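Local coordinates for sylvaticin (Pythium sylvaticum, PDB 2POS), which is a secreted alpha-elicitin-like protein that, as in related elicitins, probably binds sterols and may provoke defence responses in plants, at residues T10-L15 against C71-G76. Residues are numbered along the deposited sequence; the frame is centred on the assembly and turned at random.
Sequences TEFFKL and CILVFG
The two-stranded antiparallel beta hairpin of the elicitin fold, here strands 73-75 and 78-80, packs its first strand against the short N-terminal helix 10-13, and Leu73 and Phe12 carry most of the join. A methyl seated over an aromatic ring illustrates CH-pi packing: Leu73 CD1 lies 3.6 Å from the centroid of the Phe12 ring, only 11° off its normal. With CG anti to the backbone N (chi1 -169°), Leu73 reaches across to segment 10-15, where CD1 also meets Glu11 CB and CD2 approaches Leu15 CD1. The edge of the same Phe12 ring is turned to the strand backbone, CZ lying 3.4 Å from Val74 O, which sits near the ring plane. Further along this hairpin strand, which pairs through the Leu73 backbone with Leu80, Phe75 CD1 comes within 3.8 Å of Phe12 CE2, the ring planes inclined at 60°. No hydrogen bond links helix and strand directly. Within segment 10-15, Lys14 NZ forms a salt bridge with Glu11 OE1 at 2.9 Å, syn but tilted out of the carboxylate plane; OE2 accepts the Asn69 N-H and NZ bonds Asn67 O, both in the loop leading to Cys71, which a disulfide joins to Cys7.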
loop_
_atom_site.group_PDB
_atom_site.type_symbol
_atom_site.label_atom_id
_atom_site.label_comp_id
_atom_site.label_asym_id
_atom_site.label_seq_id
_atom_site.Cartn_x
_atom_site.Cartn_y
_atom_site.Cartn_z
ATOM N N THR A 10 -8.752 8.776 -10.678
ATOM C CA THR A 10 -7.936 8.050 -11.655
ATOM C C THR A 10 -6.699 7.402 -11.031
ATOM O O THR A 10 -6.155 6.435 -11.563
ATOM C CB THR A 10 -7.521 8.946 -12.852
ATOM O OG1 THR A 10 -6.930 10.160 -12.374
ATOM C CG2 THR A 10 -8.730 9.280 -13.725
ATOM N N GLU A 11 -6.266 7.924 -9.884
ATOM C CA GLU A 11 -5.161 7.326 -9.154
ATOM C C GLU A 11 -5.460 5.865 -8.805
ATOM O O GLU A 11 -4.552 5.041 -8.826
ATOM C CB GLU A 11 -4.847 8.139 -7.898
ATOM C CG GLU A 11 -3.591 7.718 -7.141
ATOM C CD GLU A 11 -2.287 8.148 -7.801
ATOM O OE1 GLU A 11 -2.298 8.942 -8.763
ATOM O OE2 GLU A 11 -1.230 7.686 -7.332
ATOM N N PHE A 12 -6.718 5.541 -8.492
ATOM C CA PHE A 12 -7.094 4.152 -8.198
ATOM C C PHE A 12 -6.743 3.245 -9.367
ATOM O O PHE A 12 -6.270 2.124 -9.171
ATOM C CB PHE A 12 -8.597 3.998 -7.914
ATOM C CG PHE A 12 -9.014 4.409 -6.532
ATOM C CD1 PHE A 12 -9.653 5.628 -6.325
ATOM C CD2 PHE A 12 -8.787 3.575 -5.440
ATOM C CE1 PHE A 12 -10.061 6.015 -5.049
ATOM C CE2 PHE A 12 -9.180 3.962 -4.150
ATOM C CZ PHE A 12 -9.818 5.177 -3.960
ATOM N N PHE A 13 -6.965 3.731 -10.587
ATOM C CA PHE A 13 -6.766 2.889 -11.767
ATOM C C PHE A 13 -5.315 2.467 -11.945
ATOM O O PHE A 13 -5.034 1.424 -12.542
ATOM C CB PHE A 13 -7.300 3.557 -13.039
ATOM C CG PHE A 13 -8.779 3.887 -12.989
ATOM C CD1 PHE A 13 -9.248 5.075 -13.544
ATOM C CD2 PHE A 13 -9.698 3.009 -12.414
ATOM C CE1 PHE A 13 -10.602 5.392 -13.511
ATOM C CE2 PHE A 13 -11.060 3.320 -12.386
ATOM C CZ PHE A 13 -11.505 4.517 -12.942
ATOM N N LYS A 14 -4.387 3.265 -11.408
ATOM C CA LYS A 14 -2.966 2.908 -11.437
ATOM C C LYS A 14 -2.675 1.592 -10.725
ATOM O O LYS A 14 -1.684 0.931 -11.037
ATOM C CB LYS A 14 -2.120 3.982 -10.754
ATOM C CG LYS A 14 -1.924 5.262 -11.515
ATOM C CD LYS A 14 -0.965 6.114 -10.692
ATOM C CE LYS A 14 -0.810 7.490 -11.264
ATOM N NZ LYS A 14 0.082 8.276 -10.364
ATOM N N LEU A 15 -3.514 1.242 -9.755
ATOM C CA LEU A 15 -3.303 0.048 -8.939
ATOM C C LEU A 15 -3.682 -1.259 -9.641
ATOM O O LEU A 15 -3.426 -2.334 -9.105
ATOM C CB LEU A 15 -4.080 0.169 -7.624
ATOM C CG LEU A 15 -3.817 1.408 -6.765
ATOM C CD1 LEU A 15 -4.777 1.401 -5.580
ATOM C CD2 LEU A 15 -2.377 1.464 -6.301
ATOM N N CYS A 71 -0.265 12.255 -2.738
ATOM C CA CYS A 71 -1.595 12.804 -2.494
ATOM C C CYS A 71 -2.367 11.826 -1.630
ATOM O O CYS A 71 -1.961 10.671 -1.485
ATOM C CB CYS A 71 -2.354 13.034 -3.809
ATOM S SG CYS A 71 -2.442 11.576 -4.910
ATOM N N ILE A 72 -3.479 12.293 -1.067
ATOM C CA ILE A 72 -4.327 11.458 -0.230
ATOM C C ILE A 72 -5.382 10.758 -1.077
ATOM O O ILE A 72 -6.222 11.402 -1.706
ATOM C CB ILE A 72 -4.988 12.287 0.909
ATOM C CG1 ILE A 72 -3.920 12.819 1.882
ATOM C CG2 ILE A 72 -6.061 11.470 1.629
ATOM C CD1 ILE A 72 -3.260 11.747 2.763
ATOM N N LEU A 73 -5.292 9.431 -1.103
ATOM C CA LEU A 73 -6.296 8.575 -1.720
ATOM C C LEU A 73 -7.438 8.355 -0.733
ATOM O O LEU A 73 -7.218 7.885 0.387
ATOM C CB LEU A 73 -5.657 7.241 -2.106
ATOM C CG LEU A 73 -6.433 6.263 -2.992
ATOM C CD1 LEU A 73 -6.637 6.854 -4.384
ATOM C CD2 LEU A 73 -5.681 4.952 -3.079
ATOM N N VAL A 74 -8.647 8.716 -1.163
ATOM C CA VAL A 74 -9.844 8.653 -0.330
ATOM C C VAL A 74 -10.726 7.500 -0.797
ATOM O O VAL A 74 -11.207 7.510 -1.929
ATOM C CB VAL A 74 -10.639 9.982 -0.409
ATOM C CG1 VAL A 74 -11.940 9.897 0.394
ATOM C CG2 VAL A 74 -9.788 11.131 0.086
ATOM N N PHE A 75 -10.938 6.529 0.088
ATOM C CA PHE A 75 -11.786 5.371 -0.196
ATOM C C PHE A 75 -12.783 5.213 0.947
ATOM O O PHE A 75 -12.503 4.546 1.947
ATOM C CB PHE A 75 -10.929 4.105 -0.383
ATOM C CG PHE A 75 -11.717 2.893 -0.792
ATOM C CD1 PHE A 75 -12.131 2.732 -2.104
ATOM C CD2 PHE A 75 -12.048 1.918 0.138
ATOM C CE1 PHE A 75 -12.869 1.617 -2.484
ATOM C CE2 PHE A 75 -12.785 0.801 -0.228
ATOM C CZ PHE A 75 -13.198 0.651 -1.542
ATOM N N GLY A 76 -13.949 5.846 0.807
ATOM C CA GLY A 76 -14.873 5.983 1.937
ATOM C C GLY A 76 -14.222 6.793 3.044
ATOM O O GLY A 76 -13.736 7.899 2.805
#